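Local structure of tRNA (cytosine(72)-C(5))-methyltransferase (Pyrococcus horikoshii, 5ZVE) at residues 254-257 and 258-261; 287-290 and 291-295; 296-299 and 300-303; 304-307 and 308-312; 332-335 and 336-339. The protein methylates the C5 position of cytosine 72 in several tRNAs, using S-adenosyl-L-methionine as the methyl donor. All coordinates share one frame; numbering follows the deposited sequence.

Contact 1. Residues 254-257 and 258-261; sequences QMDA and RKLP. With SAH (S-adenosyl-L-homocysteine), chain C.
The guanidinium of Arg258 meets the carboxylate of Asp256 at its edge, with CG of the aspartate lying in the guanidinium plane, while the two flat groups are turned 43° against each other. The grip is side-on and uses two nitrogens: Arg258 NE reaches the syn lone pair of Asp256 OD1 at 3.0 Å, and Arg258 NH1 closes the salt bridge to Asp256 OD2 at 2.8 Å from above the carboxylate plane. A bend at chi3 (-52°) folds the arginine back so that this edge faces an acid only two residues earlier. Asp256 OD1 also takes the backbone N of Arg258, from the opposite face of the carboxylate to NH1, at 3.1 Å, and the exocyclic amine of S-adenosyl-L-homocysteine, SAH N6 lying 3.0 Å from Asp256 OD1. The double grip probably fixes the rotation of the carboxylate that reads the adenine, with Arg258 as a second-shell residue. Ala257 N donates to SAH N1 at 3.0 Å, so one acceptor and one donor read the Watson-Crick edge of the adenine. The turn is closed by Lys259 N on Asp256 O and by Leu260 N on Ala257 O, while the methyl CE of Met255 rests near Lys259 O. The loop follows strand 250-254 of the Rossmann-like sheet; Met255, Ala257 and Leu260 pack on Ile228 of strand 225-229, and Arg258 lies against Tyr300, Ala303 and Phe304 of helix 291-310.

Contact 2. Residues 287-290 and 291-295; sequences EERT and LKHIE
Thr290 takes the N-cap position of helix 291-310, and its carbonyl O receives Ile294 N at 3.2 Å in the carbonyl plane, with a weak second bond from His293 N. The first turn is also closed by a side chain: the N-cap amide, Thr290 N, donates to His293 ND1 at 2.9 Å, an almost straight bond (167°) that enters at the edge of the imidazole, within its plane. With CG beside its own backbone N (chi1 -63°), the histidine leans back over the start of the helix, which brings ND1 to that amide. CG of Arg289 lies over one face of the ring in a CH-pi contact, 4.0 Å from the His293 ring centroid, and CG of Lys292 sits toward the rim of the opposite face. The methyl CG2 of Thr290 touches Lys292 CG at 3.6 Å. Thr290 OG1 is hydrogen-bonded to Glu8 of helix 7-17, and Arg289 NH1 to the carbonyl of Thr277. Replacing His293 by a leucine would probably leave the amide of Thr290 without its acceptor and Arg289 CG without an aromatic face to rest on. Because ND1 accepts a hydrogen bond from an amide, it is probably unprotonated, consistent with a neutral imidazole whose hydrogen sits on NE2.

Contact 3. Residues 296-299 and 300-303; sequences ATAR and YQRA. With SAH (S-adenosyl-L-homocysteine), chain C.
Helix 291-310 borders the adenine end of the cofactor pocket, and its middle turns, 296-299 and 300-303, present Tyr300 to the ligand. The backbone is regular: Tyr300 N bonds to Ala296 O, Gln301 N to Thr297 O at 2.9 Å, and Arg302 N to Ala298 O. CG of Tyr300 stands anti to the backbone N (chi1 -179°), which carries the ring off the helix until its hydroxyl accepts from the exocyclic amine of the adenine, SAH N6 to Tyr300 OH being 2.6 Å. SAH N7 lies in the plane of the phenol ring at its edge, 2.7 Å from Tyr300 OH, so the oxygen sits close to both nitrogens on this side of the base. The amide of Gln301 runs obliquely past Thr297, with Gln301 NE2 3.7 Å from Thr297 CG2, and its NE2 is hydrogen-bonded to the carbonyl of Pro275. On the side of helix 331-339, Arg302 stretches back along its own helix: one face of its guanidinium covers Ala298 O, and Arg302 NH1 comes within 3.2 Å of Arg299 CA. A helix packed beside the Rossmann-like sheet and bordering the cofactor site fits the class I methyltransferase fold; here it supplies Tyr300.

Contact 4. Residues 304-307 and 308-312; sequences FIWA and AIKSL. With SAH (S-adenosyl-L-homocysteine), chain C.
Lys310 lies across the indole of Trp306, one helical turn earlier, and meets it along nearly its whole length. Its CB begins 3.6 Å from Trp306 O, the carbonyl that also accepts the lysine's backbone N. CG then rises over the six-membered ring, 3.8 Å from its centroid and only 9° off the ring normal, a CH-pi contact. CD lies 3.6 Å from Trp306 CE2, above the same face toward the rim. Turned at its third torsion (-58°), the chain then runs along the indole, CE coming to 3.6 Å from Trp306 NE1 and NZ ending beside the same nitrogen. The cation-pi partner of this indole is Lys340, from the loop after helix 331-339. Ile305 and Ile309 run alongside each other off the same flank of the helix, with Ile305 CG2 3.8 Å from Ile309 CD1. Near the helix end Ser311 OG donates to Ala307 O at 2.8 Å, nearly along the C=O axis. Phe304 turns its ring edge to the adenine, with Phe304 CZ 3.4 Å from SAH C6. The helix packs on the central sheet: Phe304 and Ile305 touch Leu272 of strand 267-273, Ala308 rests on Ile270 and on Leu318 of strand 316-322, and Ile305 reaches Asn333, Phe336 and Met337 of helix 331-339.

Contact 5. Residues 332-335 and 336-339; sequences GNVK and FMIR
Val334 and Met337 cross at a slant on the buried side of helix 331-339. The methionine starts with CG beside its backbone N and passes 3.2 Å from Asn333 O (Met337 CG to Asn333 O). Its last torsion, chi3 at -64°, swings the terminal methyl back under the valine, where Met337 CE touches both branches: it is 3.4 Å from Val334 CG1, tighter than usual for two carbons, and 3.6 Å from Val334 CG2. Ile338 runs past the same valine on another side, its CG1 being 3.3 Å from Val334 O, the carbonyl that also accepts its backbone N in the carbonyl plane. The ring of Phe336 lies against Arg302 and Ile305 of helix 291-310, with Asn333 O at its edge, near the ring plane. On the outer side the chain of Arg339 folds back, laying one face of its guanidinium over Lys335 O. A water in the guanidinium plane links the two ends of this turn: it donates to Gly332 O at 2.9 Å and accepts a weak bond from Arg339 NH2. The amide of Asn333 is held by the neighbouring helix, ND2 donating to Ala298 O. Cutting Met337 back to an alanine is likely to open a gap beneath Val334 and to lose the apolar contact with Ile305 and with Leu318 and Leu379 of the sheet. The chemistry is thus divided by side: the sheet-facing surface is apolar, with the Met337 methyl packed tightly against Val334, whereas the outer surface carries two like charges, Lys335 NZ and Arg339 NH1 being 7.0 Å apart.

Overall arrangement
Contacts 2, 3 and 4 follow one another along helix 291-310, with centres about 13 Å apart from each to the next. Contacts 1, 3 and 4 all touch S-adenosyl-L-homocysteine and together line the N1, N6 and N7 edges of its adenine; Arg258 NH2 of contact 1 lies 3.3 Å from Tyr300 CE1 of contact 3, and Leu260 CD2 lies 3.4 Å from Ser311 OG of contact 4. Contact 5 sits on the next helix, its centre about 12 Å from those of contacts 3 and 4, and does not reach the cofactor. Contact 2 lies toward the predicted nucleophile, the side chain of Arg289 being about 7 Å from that of Cys323 and about 9 Å from the cofactor.

Contact 1. Residues 254-257 and 258-261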
# COMPACT_ATOMS: atom_id res chain seq x y z
N GLN A 254 1.30 -15.79 -15.65
CA GLN A 254 2.60 -15.64 -15.01
C GLN A 254 3.69 -15.45 -16.05
O GLN A 254 3.85 -16.27 -16.95
CB GLN A 254 2.91 -16.87 -14.15
CG GLN A 254 4.19 -16.75 -13.37
CD GLN A 254 4.50 -18.00 -12.59
OE1 GLN A 254 3.72 -18.95 -12.58
NE2 GLN A 254 5.65 -18.01 -11.93
N MET A 255 4.47 -14.37 -15.90
CA MET A 255 5.50 -14.01 -16.87
C MET A 255 6.23 -12.74 -16.47
O MET A 255 5.76 -11.98 -15.63
CB MET A 255 4.88 -13.80 -18.26
CG MET A 255 4.21 -12.45 -18.43
SD MET A 255 3.56 -12.15 -20.08
CE MET A 255 5.07 -11.97 -21.02
N ASP A 256 7.40 -12.53 -17.08
CA ASP A 256 8.11 -11.26 -16.97
C ASP A 256 7.39 -10.22 -17.82
O ASP A 256 7.39 -10.31 -19.05
CB ASP A 256 9.57 -11.43 -17.41
CG ASP A 256 10.37 -10.14 -17.33
OD1 ASP A 256 9.84 -9.12 -16.85
OD2 ASP A 256 11.55 -10.15 -17.75
N ALA A 257 6.79 -9.24 -17.17
CA ALA A 257 5.96 -8.24 -17.84
C ALA A 257 6.75 -7.38 -18.83
O ALA A 257 6.16 -6.75 -19.72
CB ALA A 257 5.29 -7.34 -16.83
N ARG A 258 8.06 -7.35 -18.68
CA ARG A 258 8.92 -6.60 -19.58
C ARG A 258 8.94 -7.20 -20.98
O ARG A 258 9.31 -6.54 -21.95
CB ARG A 258 10.35 -6.54 -19.02
CG ARG A 258 10.46 -5.71 -17.76
CD ARG A 258 11.83 -5.87 -17.12
NE ARG A 258 12.17 -7.26 -16.90
CZ ARG A 258 13.35 -7.67 -16.45
NH1 ARG A 258 13.58 -8.97 -16.28
NH2 ARG A 258 14.29 -6.79 -16.17
N LYS A 259 8.53 -8.46 -21.08
CA LYS A 259 8.40 -9.14 -22.36
C LYS A 259 6.97 -9.14 -22.88
O LYS A 259 6.64 -9.89 -23.79
CB LYS A 259 8.92 -10.58 -22.26
CG LYS A 259 10.34 -10.69 -21.74
CD LYS A 259 10.82 -12.13 -21.77
CE LYS A 259 11.44 -12.47 -23.12
NZ LYS A 259 12.79 -11.85 -23.27
N LEU A 260 6.11 -8.29 -22.30
CA LEU A 260 4.69 -8.23 -22.68
C LEU A 260 4.38 -8.25 -24.19
O LEU A 260 3.46 -8.96 -24.60
CB LEU A 260 4.03 -6.98 -22.08
CG LEU A 260 2.56 -6.83 -22.52
CD1 LEU A 260 1.71 -7.99 -22.02
CD2 LEU A 260 1.97 -5.51 -22.12
N PRO A 261 5.12 -7.48 -25.02
CA PRO A 261 4.80 -7.53 -26.45
C PRO A 261 4.92 -8.92 -27.09
O PRO A 261 4.51 -9.07 -28.23
CB PRO A 261 5.83 -6.57 -27.06
CG PRO A 261 6.10 -5.60 -25.98
CD PRO A 261 6.10 -6.42 -24.72
N SAH C . -0.76 -3.68 -8.38
CA SAH C . -0.74 -4.58 -7.24
CB SAH C . 0.58 -4.48 -6.47
CG SAH C . 1.84 -4.32 -7.32
SD SAH C . 3.32 -4.63 -6.33
C SAH C . -1.94 -4.38 -6.30
O SAH C . -2.66 -3.39 -6.39
OXT SAH C . -2.22 -5.21 -5.44
C5' SAH C . 4.39 -4.85 -7.78
C4' SAH C . 4.36 -6.26 -8.37
O4' SAH C . 5.20 -6.32 -9.51
C3' SAH C . 4.84 -7.36 -7.43
O3' SAH C . 3.77 -8.23 -7.16
C2' SAH C . 5.90 -8.12 -8.20
O2' SAH C . 5.65 -9.50 -8.14
C1' SAH C . 5.71 -7.64 -9.62
N9 SAH C . 6.93 -7.68 -10.45
C8 SAH C . 8.21 -7.32 -10.11
N7 SAH C . 9.01 -7.51 -11.18
C5 SAH C . 8.27 -8.00 -12.20
C6 SAH C . 8.57 -8.37 -13.51
N6 SAH C . 9.82 -8.28 -13.97
N1 SAH C . 7.57 -8.84 -14.33
C2 SAH C . 6.27 -8.94 -13.86
N3 SAH C . 5.98 -8.57 -12.56
C4 SAH C . 6.96 -8.11 -11.75

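Contact 2. Residues 287-290 and 291-295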
# COMPACT_ATOMS: atom_id res chain seq x y z
N GLU A 287 13.73 3.19 7.16
CA GLU A 287 13.86 3.17 5.71
C GLU A 287 15.20 2.54 5.32
O GLU A 287 16.25 3.04 5.70
CB GLU A 287 13.76 4.58 5.13
CG GLU A 287 13.88 4.64 3.61
CD GLU A 287 12.76 3.89 2.90
OE1 GLU A 287 13.02 2.79 2.39
OE2 GLU A 287 11.63 4.42 2.86
N GLU A 288 15.15 1.43 4.58
CA GLU A 288 16.37 0.72 4.20
C GLU A 288 16.85 1.08 2.80
O GLU A 288 18.05 1.03 2.52
CB GLU A 288 16.15 -0.79 4.28
CG GLU A 288 15.69 -1.28 5.65
CD GLU A 288 14.26 -1.77 5.63
OE1 GLU A 288 13.51 -1.37 4.72
OE2 GLU A 288 13.87 -2.56 6.52
N ARG A 289 15.93 1.44 1.92
CA ARG A 289 16.29 1.76 0.54
C ARG A 289 16.82 3.18 0.43
O ARG A 289 16.40 4.07 1.17
CB ARG A 289 15.10 1.55 -0.40
CG ARG A 289 14.91 0.09 -0.80
CD ARG A 289 13.57 -0.15 -1.44
NE ARG A 289 13.29 -1.57 -1.61
CZ ARG A 289 12.11 -2.06 -1.98
NH1 ARG A 289 11.09 -1.24 -2.22
NH2 ARG A 289 11.94 -3.37 -2.10
N THR A 290 17.76 3.38 -0.49
CA THR A 290 18.42 4.66 -0.64
C THR A 290 18.67 5.02 -2.11
O THR A 290 18.04 4.45 -3.01
CB THR A 290 19.75 4.69 0.15
OG1 THR A 290 20.32 6.00 0.07
CG2 THR A 290 20.74 3.65 -0.39
N LEU A 291 19.57 5.97 -2.35
CA LEU A 291 19.73 6.57 -3.67
C LEU A 291 20.06 5.56 -4.76
O LEU A 291 19.47 5.59 -5.84
CB LEU A 291 20.81 7.65 -3.63
CG LEU A 291 20.33 9.09 -3.39
CD1 LEU A 291 19.39 9.19 -2.20
CD2 LEU A 291 21.51 10.05 -3.22
N LYS A 292 21.02 4.67 -4.49
CA LYS A 292 21.37 3.62 -5.44
C LYS A 292 20.14 2.82 -5.89
O LYS A 292 20.06 2.39 -7.04
CB LYS A 292 22.43 2.70 -4.85
CG LYS A 292 22.12 2.24 -3.43
CD LYS A 292 23.02 1.10 -3.00
CE LYS A 292 22.58 0.51 -1.67
NZ LYS A 292 23.26 -0.78 -1.38
N HIS A 293 19.19 2.63 -4.97
CA HIS A 293 17.97 1.90 -5.28
C HIS A 293 17.01 2.68 -6.17
O HIS A 293 16.30 2.10 -6.99
CB HIS A 293 17.24 1.51 -3.99
CG HIS A 293 18.02 0.58 -3.11
ND1 HIS A 293 18.51 0.97 -1.88
CD2 HIS A 293 18.38 -0.71 -3.28
CE1 HIS A 293 19.15 -0.05 -1.33
NE2 HIS A 293 19.08 -1.08 -2.16
N ILE A 294 17.00 4.00 -6.02
CA ILE A 294 16.13 4.85 -6.81
C ILE A 294 16.51 4.80 -8.28
O ILE A 294 15.66 4.59 -9.14
CB ILE A 294 16.17 6.31 -6.31
CG1 ILE A 294 15.58 6.40 -4.90
CG2 ILE A 294 15.41 7.22 -7.26
CD1 ILE A 294 15.68 7.78 -4.28
N GLU A 295 17.80 4.97 -8.55
CA GLU A 295 18.31 4.93 -9.92
C GLU A 295 18.09 3.56 -10.55
O GLU A 295 17.57 3.46 -11.65
CB GLU A 295 19.79 5.30 -9.95
CG GLU A 295 20.38 5.34 -11.34
CD GLU A 295 21.89 5.52 -11.33
OE1 GLU A 295 22.48 5.48 -10.23
OE2 GLU A 295 22.48 5.68 -12.42

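Contact 3. Residues 296-299 and 300-303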
# COMPACT_ATOMS: atom_id res chain seq x y z
N ALA A 296 18.47 2.51 -9.83
CA ALA A 296 18.34 1.16 -10.35
C ALA A 296 16.88 0.82 -10.64
O ALA A 296 16.56 0.28 -11.69
CB ALA A 296 18.93 0.15 -9.38
N THR A 297 16.00 1.13 -9.69
CA THR A 297 14.58 0.80 -9.84
C THR A 297 13.91 1.63 -10.93
O THR A 297 13.07 1.12 -11.66
CB THR A 297 13.84 1.00 -8.51
OG1 THR A 297 14.48 0.23 -7.49
CG2 THR A 297 12.38 0.56 -8.64
N ALA A 298 14.28 2.90 -11.03
CA ALA A 298 13.75 3.76 -12.09
C ALA A 298 14.12 3.19 -13.45
O ALA A 298 13.30 3.18 -14.38
CB ALA A 298 14.28 5.17 -11.95
N ARG A 299 15.36 2.71 -13.57
CA ARG A 299 15.82 2.12 -14.82
C ARG A 299 15.06 0.82 -15.09
O ARG A 299 14.70 0.52 -16.23
CB ARG A 299 17.34 1.86 -14.77
CG ARG A 299 17.94 1.34 -16.07
CD ARG A 299 19.48 1.40 -16.05
NE ARG A 299 20.05 0.64 -14.94
CZ ARG A 299 20.60 1.19 -13.86
NH1 ARG A 299 20.68 2.51 -13.74
NH2 ARG A 299 21.09 0.41 -12.90
N TYR A 300 14.77 0.09 -14.02
CA TYR A 300 14.02 -1.15 -14.11
C TYR A 300 12.59 -0.91 -14.60
O TYR A 300 12.04 -1.70 -15.36
CB TYR A 300 14.03 -1.85 -12.75
CG TYR A 300 13.30 -3.17 -12.67
CD1 TYR A 300 13.68 -4.25 -13.47
CD2 TYR A 300 12.26 -3.36 -11.77
CE1 TYR A 300 13.03 -5.46 -13.39
CE2 TYR A 300 11.60 -4.57 -11.68
CZ TYR A 300 11.99 -5.62 -12.49
OH TYR A 300 11.34 -6.83 -12.41
N GLN A 301 11.99 0.20 -14.17
CA GLN A 301 10.61 0.52 -14.53
C GLN A 301 10.47 0.89 -16.01
O GLN A 301 9.44 0.63 -16.62
CB GLN A 301 10.09 1.67 -13.66
CG GLN A 301 9.95 1.30 -12.19
CD GLN A 301 9.88 2.52 -11.30
OE1 GLN A 301 10.25 3.62 -11.72
NE2 GLN A 301 9.42 2.34 -10.07
N ARG A 302 11.52 1.49 -16.58
CA ARG A 302 11.50 1.91 -17.98
C ARG A 302 11.29 0.73 -18.92
O ARG A 302 10.68 0.88 -19.97
CB ARG A 302 12.79 2.64 -18.34
CG ARG A 302 12.83 4.07 -17.85
CD ARG A 302 14.17 4.74 -18.11
NE ARG A 302 14.34 5.90 -17.24
CZ ARG A 302 15.27 5.99 -16.30
NH1 ARG A 302 16.15 5.01 -16.13
NH2 ARG A 302 15.35 7.08 -15.55
N ALA A 303 11.79 -0.43 -18.53
CA ALA A 303 11.58 -1.64 -19.30
C ALA A 303 10.09 -1.99 -19.38
O ALA A 303 9.58 -2.32 -20.45
CB ALA A 303 12.37 -2.80 -18.71
N SAH C . -0.76 -3.68 -8.38
CA SAH C . -0.74 -4.58 -7.24
CB SAH C . 0.58 -4.48 -6.47
CG SAH C . 1.84 -4.32 -7.32
SD SAH C . 3.32 -4.63 -6.33
C SAH C . -1.94 -4.38 -6.30
O SAH C . -2.66 -3.39 -6.39
OXT SAH C . -2.22 -5.21 -5.44
C5' SAH C . 4.39 -4.85 -7.78
C4' SAH C . 4.36 -6.26 -8.37
O4' SAH C . 5.20 -6.32 -9.51
C3' SAH C . 4.84 -7.36 -7.43
O3' SAH C . 3.77 -8.23 -7.16
C2' SAH C . 5.90 -8.12 -8.20
O2' SAH C . 5.65 -9.50 -8.14
C1' SAH C . 5.71 -7.64 -9.62
N9 SAH C . 6.93 -7.68 -10.45
C8 SAH C . 8.21 -7.32 -10.11
N7 SAH C . 9.01 -7.51 -11.18
C5 SAH C . 8.27 -8.00 -12.20
C6 SAH C . 8.57 -8.37 -13.51
N6 SAH C . 9.82 -8.28 -13.97
N1 SAH C . 7.57 -8.84 -14.33
C2 SAH C . 6.27 -8.94 -13.86
N3 SAH C . 5.98 -8.57 -12.56
C4 SAH C . 6.96 -8.11 -11.75

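Contact 4. Residues 304-307 and 308-312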
# COMPACT_ATOMS: atom_id res chain seq x y z
N PHE A 304 9.39 -1.89 -18.24
CA PHE A 304 7.94 -2.08 -18.19
C PHE A 304 7.20 -1.07 -19.06
O PHE A 304 6.32 -1.42 -19.86
CB PHE A 304 7.42 -1.96 -16.75
CG PHE A 304 7.88 -3.05 -15.83
CD1 PHE A 304 9.17 -3.06 -15.33
CD2 PHE A 304 7.00 -4.04 -15.43
CE1 PHE A 304 9.59 -4.06 -14.47
CE2 PHE A 304 7.41 -5.04 -14.56
CZ PHE A 304 8.70 -5.05 -14.08
N ILE A 305 7.57 0.19 -18.89
CA ILE A 305 6.93 1.31 -19.56
C ILE A 305 7.01 1.17 -21.07
O ILE A 305 6.01 1.31 -21.77
CB ILE A 305 7.58 2.63 -19.15
CG1 ILE A 305 7.29 2.94 -17.68
CG2 ILE A 305 7.11 3.74 -20.06
CD1 ILE A 305 8.11 4.08 -17.13
N TRP A 306 8.22 0.89 -21.56
CA TRP A 306 8.45 0.69 -22.98
C TRP A 306 7.61 -0.48 -23.48
O TRP A 306 6.97 -0.39 -24.53
CB TRP A 306 9.95 0.45 -23.24
CG TRP A 306 10.34 0.28 -24.70
CD1 TRP A 306 11.14 -0.70 -25.22
CD2 TRP A 306 9.94 1.10 -25.81
NE1 TRP A 306 11.27 -0.54 -26.58
CE2 TRP A 306 10.55 0.56 -26.96
CE3 TRP A 306 9.14 2.24 -25.94
CZ2 TRP A 306 10.37 1.12 -28.23
CZ3 TRP A 306 8.97 2.80 -27.20
CH2 TRP A 306 9.59 2.23 -28.33
N ALA A 307 7.60 -1.57 -22.72
CA ALA A 307 6.81 -2.74 -23.07
C ALA A 307 5.32 -2.40 -23.14
O ALA A 307 4.59 -2.92 -23.98
CB ALA A 307 7.05 -3.87 -22.08
N ALA A 308 4.87 -1.52 -22.24
CA ALA A 308 3.47 -1.11 -22.21
C ALA A 308 3.12 -0.24 -23.41
O ALA A 308 2.09 -0.44 -24.05
CB ALA A 308 3.17 -0.35 -20.92
N ILE A 309 3.98 0.73 -23.69
CA ILE A 309 3.80 1.63 -24.82
C ILE A 309 3.68 0.87 -26.14
O ILE A 309 2.81 1.15 -26.96
CB ILE A 309 4.96 2.65 -24.91
CG1 ILE A 309 4.94 3.59 -23.71
CG2 ILE A 309 4.88 3.44 -26.21
CD1 ILE A 309 6.12 4.54 -23.66
N LYS A 310 4.56 -0.11 -26.33
CA LYS A 310 4.56 -0.91 -27.56
C LYS A 310 3.35 -1.83 -27.64
O LYS A 310 2.97 -2.26 -28.73
CB LYS A 310 5.84 -1.73 -27.66
CG LYS A 310 7.09 -0.92 -27.94
CD LYS A 310 8.27 -1.82 -28.33
CE LYS A 310 8.58 -2.83 -27.24
NZ LYS A 310 9.75 -3.70 -27.59
N SER A 311 2.74 -2.12 -26.50
CA SER A 311 1.58 -3.01 -26.47
C SER A 311 0.26 -2.24 -26.43
O SER A 311 -0.81 -2.83 -26.36
CB SER A 311 1.65 -3.94 -25.26
OG SER A 311 2.82 -4.73 -25.28
N LEU A 312 0.35 -0.91 -26.49
CA LEU A 312 -0.85 -0.09 -26.49
C LEU A 312 -1.27 0.23 -27.91
O LEU A 312 -0.44 0.57 -28.75
CB LEU A 312 -0.63 1.22 -25.72
CG LEU A 312 -1.10 1.34 -24.27
CD1 LEU A 312 -0.81 2.74 -23.75
CD2 LEU A 312 -2.58 1.01 -24.14
N SAH C . -0.76 -3.68 -8.38
CA SAH C . -0.74 -4.58 -7.24
CB SAH C . 0.58 -4.48 -6.47
CG SAH C . 1.84 -4.32 -7.32
SD SAH C . 3.32 -4.63 -6.33
C SAH C . -1.94 -4.38 -6.30
O SAH C . -2.66 -3.39 -6.39
OXT SAH C . -2.22 -5.21 -5.44
C5' SAH C . 4.39 -4.85 -7.78
C4' SAH C . 4.36 -6.26 -8.37
O4' SAH C . 5.20 -6.32 -9.51
C3' SAH C . 4.84 -7.36 -7.43
O3' SAH C . 3.77 -8.23 -7.16
C2' SAH C . 5.90 -8.12 -8.20
O2' SAH C . 5.65 -9.50 -8.14
C1' SAH C . 5.71 -7.64 -9.62
N9 SAH C . 6.93 -7.68 -10.45
C8 SAH C . 8.21 -7.32 -10.11
N7 SAH C . 9.01 -7.51 -11.18
C5 SAH C . 8.27 -8.00 -12.20
C6 SAH C . 8.57 -8.37 -13.51
N6 SAH C . 9.82 -8.28 -13.97
N1 SAH C . 7.57 -8.84 -14.33
C2 SAH C . 6.27 -8.94 -13.86
N3 SAH C . 5.98 -8.57 -12.56
C4 SAH C . 6.96 -8.11 -11.75

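Contact 5. Residues 332-335 and 336-339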
# COMPACT_ATOMS: atom_id res chain seq x y z
N GLY A 332 10.33 11.80 -13.70
CA GLY A 332 11.43 11.46 -14.59
C GLY A 332 11.06 10.39 -15.60
O GLY A 332 11.40 10.49 -16.77
N ASN A 333 10.34 9.37 -15.15
CA ASN A 333 9.92 8.30 -16.04
C ASN A 333 8.72 8.68 -16.90
O ASN A 333 8.45 8.03 -17.91
CB ASN A 333 9.60 7.03 -15.24
CG ASN A 333 10.79 6.10 -15.14
OD1 ASN A 333 11.80 6.30 -15.82
ND2 ASN A 333 10.68 5.08 -14.30
N VAL A 334 7.98 9.71 -16.49
CA VAL A 334 6.91 10.17 -17.35
C VAL A 334 7.48 10.96 -18.54
O VAL A 334 6.99 10.82 -19.66
CB VAL A 334 5.90 11.04 -16.62
CG1 VAL A 334 4.77 11.38 -17.57
CG2 VAL A 334 5.33 10.28 -15.42
N LYS A 335 8.50 11.77 -18.29
CA LYS A 335 9.22 12.45 -19.38
C LYS A 335 9.72 11.46 -20.43
O LYS A 335 9.63 11.72 -21.62
CB LYS A 335 10.39 13.26 -18.83
CG LYS A 335 9.97 14.51 -18.08
CD LYS A 335 11.18 15.29 -17.63
CE LYS A 335 10.78 16.60 -16.97
NZ LYS A 335 11.96 17.44 -16.66
N PHE A 336 10.24 10.33 -19.96
CA PHE A 336 10.59 9.21 -20.84
C PHE A 336 9.41 8.83 -21.74
O PHE A 336 9.56 8.69 -22.95
CB PHE A 336 11.04 8.02 -20.00
CG PHE A 336 11.26 6.76 -20.79
CD1 PHE A 336 12.30 6.66 -21.69
CD2 PHE A 336 10.45 5.65 -20.59
CE1 PHE A 336 12.52 5.50 -22.41
CE2 PHE A 336 10.66 4.48 -21.31
CZ PHE A 336 11.70 4.41 -22.22
N MET A 337 8.23 8.68 -21.15
CA MET A 337 7.03 8.31 -21.89
C MET A 337 6.64 9.37 -22.91
O MET A 337 6.17 9.07 -24.01
CB MET A 337 5.85 8.07 -20.93
CG MET A 337 6.11 7.00 -19.89
SD MET A 337 4.68 6.54 -18.88
CE MET A 337 4.32 8.04 -18.01
N ILE A 338 6.82 10.63 -22.53
CA ILE A 338 6.51 11.74 -23.41
C ILE A 338 7.44 11.72 -24.63
O ILE A 338 7.03 12.08 -25.73
CB ILE A 338 6.59 13.08 -22.65
CG1 ILE A 338 5.55 13.10 -21.53
CG2 ILE A 338 6.37 14.26 -23.59
CD1 ILE A 338 5.52 14.39 -20.73
N ARG A 339 8.68 11.29 -24.44
CA ARG A 339 9.62 11.14 -25.56
C ARG A 339 9.28 9.95 -26.45
O ARG A 339 9.75 9.87 -27.59
CB ARG A 339 11.05 11.02 -25.04
CG ARG A 339 11.55 12.28 -24.34
CD ARG A 339 13.07 12.28 -24.12
NE ARG A 339 13.53 11.21 -23.22
CZ ARG A 339 13.70 11.35 -21.91
NH1 ARG A 339 13.45 12.51 -21.33
NH2 ARG A 339 14.12 10.32 -21.18
O HOH W 1 13.81 11.42 -18.07